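Local atomic coordinates of cutinase-like protein (Cryptococcus sp., PDB entry 2CZQ), a protein that probably hydrolyses carboxylic esters, as a cutinase-like enzyme of the alpha/beta hydrolase fold. Residues 112-124 against 135-149. Numbering follows the deposited sequence.
Sequences FLIGNPDHKSGLT and TRNVNGLSVAYQGSV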
# COMPACT_ATOMS: atom_id res chain seq x y z
N PHE A 112 -1.61 -1.71 -2.11
CA PHE A 112 -2.69 -1.02 -1.44
C PHE A 112 -2.13 0.17 -0.69
O PHE A 112 -1.32 0.01 0.23
CB PHE A 112 -3.40 -1.98 -0.48
CG PHE A 112 -4.58 -1.36 0.21
CD1 PHE A 112 -5.83 -1.32 -0.40
CD2 PHE A 112 -4.43 -0.81 1.48
CE1 PHE A 112 -6.91 -0.73 0.25
CE2 PHE A 112 -5.50 -0.22 2.13
CZ PHE A 112 -6.74 -0.18 1.52
N LEU A 113 -2.55 1.36 -1.10
CA LEU A 113 -2.01 2.61 -0.56
C LEU A 113 -3.11 3.42 0.10
O LEU A 113 -4.24 3.44 -0.39
CB LEU A 113 -1.38 3.45 -1.68
CG LEU A 113 -0.36 2.74 -2.57
CD1 LEU A 113 0.02 3.61 -3.75
CD2 LEU A 113 0.87 2.32 -1.78
N ILE A 114 -2.78 4.07 1.21
CA ILE A 114 -3.69 5.01 1.86
C ILE A 114 -2.96 6.30 2.18
O ILE A 114 -1.79 6.29 2.59
CB ILE A 114 -4.32 4.42 3.15
CG1 ILE A 114 -3.29 3.64 3.98
CG2 ILE A 114 -5.52 3.56 2.81
CD1 ILE A 114 -3.75 3.31 5.39
N GLY A 115 -3.64 7.42 1.97
CA GLY A 115 -3.04 8.72 2.28
C GLY A 115 -1.73 8.96 1.54
O GLY A 115 -0.74 9.39 2.13
N ASN A 116 -1.74 8.69 0.24
CA ASN A 116 -0.52 8.68 -0.57
C ASN A 116 -0.05 10.07 -0.98
O ASN A 116 -0.73 10.74 -1.75
CB ASN A 116 -0.82 7.85 -1.83
CG ASN A 116 0.38 7.70 -2.73
OD1 ASN A 116 1.52 7.96 -2.35
ND2 ASN A 116 0.11 7.26 -3.96
N PRO A 117 1.12 10.52 -0.51
CA PRO A 117 1.65 11.81 -0.96
C PRO A 117 1.87 11.85 -2.47
O PRO A 117 1.88 12.93 -3.06
CB PRO A 117 2.99 11.91 -0.23
CG PRO A 117 2.88 10.99 0.94
CD PRO A 117 2.03 9.86 0.44
N ASP A 118 2.04 10.68 -3.08
CA ASP A 118 2.30 10.58 -4.52
C ASP A 118 1.04 10.32 -5.33
O ASP A 118 1.12 9.90 -6.49
CB ASP A 118 3.32 9.47 -4.79
CG ASP A 118 4.64 9.72 -4.13
OD1 ASP A 118 4.91 10.89 -3.77
OD2 ASP A 118 5.45 8.79 -3.95
N HIS A 119 -0.12 10.57 -4.74
CA HIS A 119 -1.39 10.38 -5.41
C HIS A 119 -1.42 11.19 -6.71
O HIS A 119 -1.07 12.37 -6.71
CB HIS A 119 -2.50 10.78 -4.44
CG HIS A 119 -3.88 10.50 -4.92
ND1 HIS A 119 -4.63 9.42 -4.52
CD2 HIS A 119 -4.65 11.20 -5.78
CE1 HIS A 119 -5.81 9.47 -5.11
NE2 HIS A 119 -5.85 10.54 -5.87
N LYS A 120 -1.82 10.55 -7.81
CA LYS A 120 -1.78 11.18 -9.12
C LYS A 120 -3.17 11.25 -9.73
O LYS A 120 -3.83 10.23 -9.90
CB LYS A 120 -0.85 10.41 -10.07
CG LYS A 120 -0.90 10.94 -11.50
CD LYS A 120 0.04 10.20 -12.43
CE LYS A 120 -0.30 10.46 -13.89
NZ LYS A 120 -0.00 11.85 -14.29
N SER A 121 -3.58 12.47 -10.07
CA SER A 121 -4.90 12.71 -10.62
C SER A 121 -5.17 11.85 -11.85
O SER A 121 -4.36 11.81 -12.78
CB SER A 121 -5.04 14.19 -10.99
OG SER A 121 -6.34 14.45 -11.48
N GLY A 122 -6.31 11.17 -11.83
CA GLY A 122 -6.79 10.45 -12.99
C GLY A 122 -6.48 8.97 -13.06
O GLY A 122 -7.05 8.27 -13.88
N LEU A 123 -5.58 8.47 -12.21
CA LEU A 123 -5.27 7.04 -12.28
C LEU A 123 -6.47 6.22 -11.83
O LEU A 123 -7.11 6.55 -10.83
CB LEU A 123 -4.05 6.69 -11.43
CG LEU A 123 -2.72 7.32 -11.83
CD1 LEU A 123 -1.61 6.73 -10.97
CD2 LEU A 123 -2.42 7.13 -13.31
N THR A 124 -6.78 5.15 -12.57
CA THR A 124 -7.98 4.38 -12.26
C THR A 124 -7.84 3.43 -11.08
O THR A 124 -8.81 2.78 -10.69
CB THR A 124 -8.51 3.64 -13.49
OG1 THR A 124 -7.45 2.88 -14.07
CG2 THR A 124 -8.94 4.63 -14.57
N THR A 135 -12.19 11.24 -5.12
CA THR A 135 -10.80 11.69 -5.07
C THR A 135 -9.97 11.12 -6.20
O THR A 135 -8.74 11.09 -6.12
CB THR A 135 -10.14 11.33 -3.73
OG1 THR A 135 -10.24 9.92 -3.54
CG2 THR A 135 -10.87 11.98 -2.56
N ARG A 136 -10.61 10.67 -7.28
CA ARG A 136 -9.82 10.14 -8.38
C ARG A 136 -8.96 11.21 -9.05
O ARG A 136 -7.82 10.95 -9.42
CB ARG A 136 -10.70 9.45 -9.42
CG ARG A 136 -9.89 8.87 -10.57
CD ARG A 136 -10.54 7.72 -11.28
NE ARG A 136 -10.74 6.58 -10.40
CZ ARG A 136 -11.38 5.47 -10.74
NH1 ARG A 136 -11.88 5.35 -11.97
NH2 ARG A 136 -11.52 4.49 -9.87
N ASN A 137 -9.52 12.41 -9.19
CA ASN A 137 -8.89 13.47 -9.98
C ASN A 137 -8.30 14.57 -9.13
O ASN A 137 -8.56 15.76 -9.34
CB ASN A 137 -9.87 14.00 -11.02
CG ASN A 137 -10.48 12.89 -11.81
OD1 ASN A 137 -9.76 12.08 -12.41
ND2 ASN A 137 -11.80 12.78 -11.79
N VAL A 138 -7.48 14.15 -8.18
CA VAL A 138 -6.74 15.05 -7.31
C VAL A 138 -5.30 14.56 -7.19
O VAL A 138 -5.02 13.38 -7.39
CB VAL A 138 -7.39 15.20 -5.90
CG1 VAL A 138 -8.84 15.64 -6.01
CG2 VAL A 138 -7.28 13.90 -5.09
N ASN A 139 -4.41 15.49 -6.87
CA ASN A 139 -3.00 15.20 -6.69
C ASN A 139 -2.57 15.31 -5.25
O ASN A 139 -3.09 16.15 -4.50
CB ASN A 139 -2.17 16.18 -7.52
CG ASN A 139 -2.28 15.92 -9.00
OD1 ASN A 139 -2.05 14.80 -9.46
ND2 ASN A 139 -2.64 16.95 -9.76
N GLY A 140 -1.59 14.50 -4.87
CA GLY A 140 -0.99 14.59 -3.56
C GLY A 140 0.09 15.65 -3.49
O GLY A 140 0.48 16.26 -4.50
N LEU A 141 0.60 15.87 -2.28
CA LEU A 141 1.59 16.90 -2.03
C LEU A 141 2.92 16.68 -2.73
O LEU A 141 3.63 17.64 -3.02
CB LEU A 141 1.84 17.01 -0.53
CG LEU A 141 0.70 17.59 0.31
CD1 LEU A 141 0.92 17.29 1.77
CD2 LEU A 141 0.58 19.10 0.09
N SER A 142 3.25 15.42 -3.01
CA SER A 142 4.60 15.06 -3.44
C SER A 142 4.70 14.55 -4.87
O SER A 142 5.81 14.34 -5.36
CB SER A 142 5.20 14.01 -2.50
OG SER A 142 5.28 14.48 -1.18
N VAL A 143 3.57 14.31 -5.53
CA VAL A 143 3.59 13.65 -6.83
C VAL A 143 4.43 14.41 -7.86
O VAL A 143 5.09 13.79 -8.70
CB VAL A 143 2.16 13.35 -7.34
CG1 VAL A 143 1.37 14.63 -7.65
CG2 VAL A 143 2.20 12.42 -8.55
N ALA A 144 4.43 15.74 -7.81
CA ALA A 144 5.14 16.54 -8.80
C ALA A 144 6.63 16.22 -8.86
O ALA A 144 7.21 16.18 -9.94
CB ALA A 144 4.91 18.03 -8.58
N TYR A 145 7.25 15.99 -7.70
CA TYR A 145 8.68 15.68 -7.69
C TYR A 145 8.99 14.20 -7.52
O TYR A 145 9.99 13.73 -8.05
CB TYR A 145 9.45 16.50 -6.66
CG TYR A 145 9.01 16.29 -5.25
CD1 TYR A 145 9.53 15.25 -4.48
CD2 TYR A 145 8.07 17.13 -4.67
CE1 TYR A 145 9.11 15.05 -3.17
CE2 TYR A 145 7.66 16.95 -3.36
CZ TYR A 145 8.17 15.90 -2.62
OH TYR A 145 7.73 15.74 -1.33
N GLN A 146 8.16 13.47 -6.78
CA GLN A 146 8.46 12.08 -6.44
C GLN A 146 7.90 11.09 -7.47
O GLN A 146 8.33 9.94 -7.53
CB GLN A 146 7.93 11.79 -5.04
CG GLN A 146 8.42 10.50 -4.39
CD GLN A 146 8.23 10.50 -2.89
OE1 GLN A 146 9.06 9.98 -2.15
NE2 GLN A 146 7.14 11.10 -2.44
N GLY A 147 6.95 11.55 -8.28
CA GLY A 147 6.32 10.70 -9.26
C GLY A 147 5.18 9.89 -8.68
O GLY A 147 4.75 10.10 -7.55
N SER A 148 4.71 8.94 -9.49
CA SER A 148 3.44 8.28 -9.25
C SER A 148 3.58 6.76 -9.38
O SER A 148 4.63 6.25 -9.75
CB SER A 148 2.42 8.78 -10.27
OG SER A 148 2.88 8.53 -11.58
N VAL A 149 2.50 6.06 -9.06
CA VAL A 149 2.38 4.64 -9.39
C VAL A 149 2.60 4.50 -10.90
O VAL A 149 1.89 5.14 -11.67
CB VAL A 149 0.97 4.11 -9.02
CG1 VAL A 149 0.78 2.68 -9.51
CG2 VAL A 149 0.73 4.20 -7.52
O HOH W 1 0.37 7.59 -7.86
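Gly140 N donates to His119 O at 2.9 Å, and Gly122 N donates to Arg136 O in a nearly straight bond of 174°. Ser142 N reaches Pro117 O at 2.8 Å, just before the short helix 143-146. Segment 135-149 thus runs antiparallel to the loop after strand 108-114.

Side chains add three more hydrogen bonds. The amide NE2 of Gln146 meets Asp118 OD1 at 2.6 Å, on the syn lone pair of that oxygen. This bond is bent, and the oxygen is tilted from the amide plane. The two side chains cross at about a right angle, with carboxylate and amide planes 72° apart. His119 NE2 donates to Thr135 O at 3.0 Å, nearly along the C=O axis. This bond is bent too, with the oxygen tilted from the ring plane. The imidazole is carried there with CG anti to the backbone N (chi1 -173°), and it also touches Asp159 of the adjacent strand 157-160. Asn139 OD1 accepts from Ser121 N at 2.9 Å, with the donor above the carbonyl plane. One water links Asp118 O to Val149 N. The guanidinium of Arg136 has Thr124 O over one face, while its NE bonds to Asn126 O of strand 126-127.

Apolar contact is thinner. Val149 CG2 lies 3.9 Å from Leu113 CD1, and Leu123 CD1 approaches the same valine from the loop. Val143 packs its methyls on the carbonyl oxygens of Asp118 and His119.

The contact joins the loop after a central strand of the alpha/beta hydrolase sheet to the chain running back beside it. Backbone groups provide much of its polar grip. The Gln146 amide would probably stabilise a charged Asp118. Gly147 O, 3.2 Å from Asp118 CB and buried without a partner, would if anything raise its pKa.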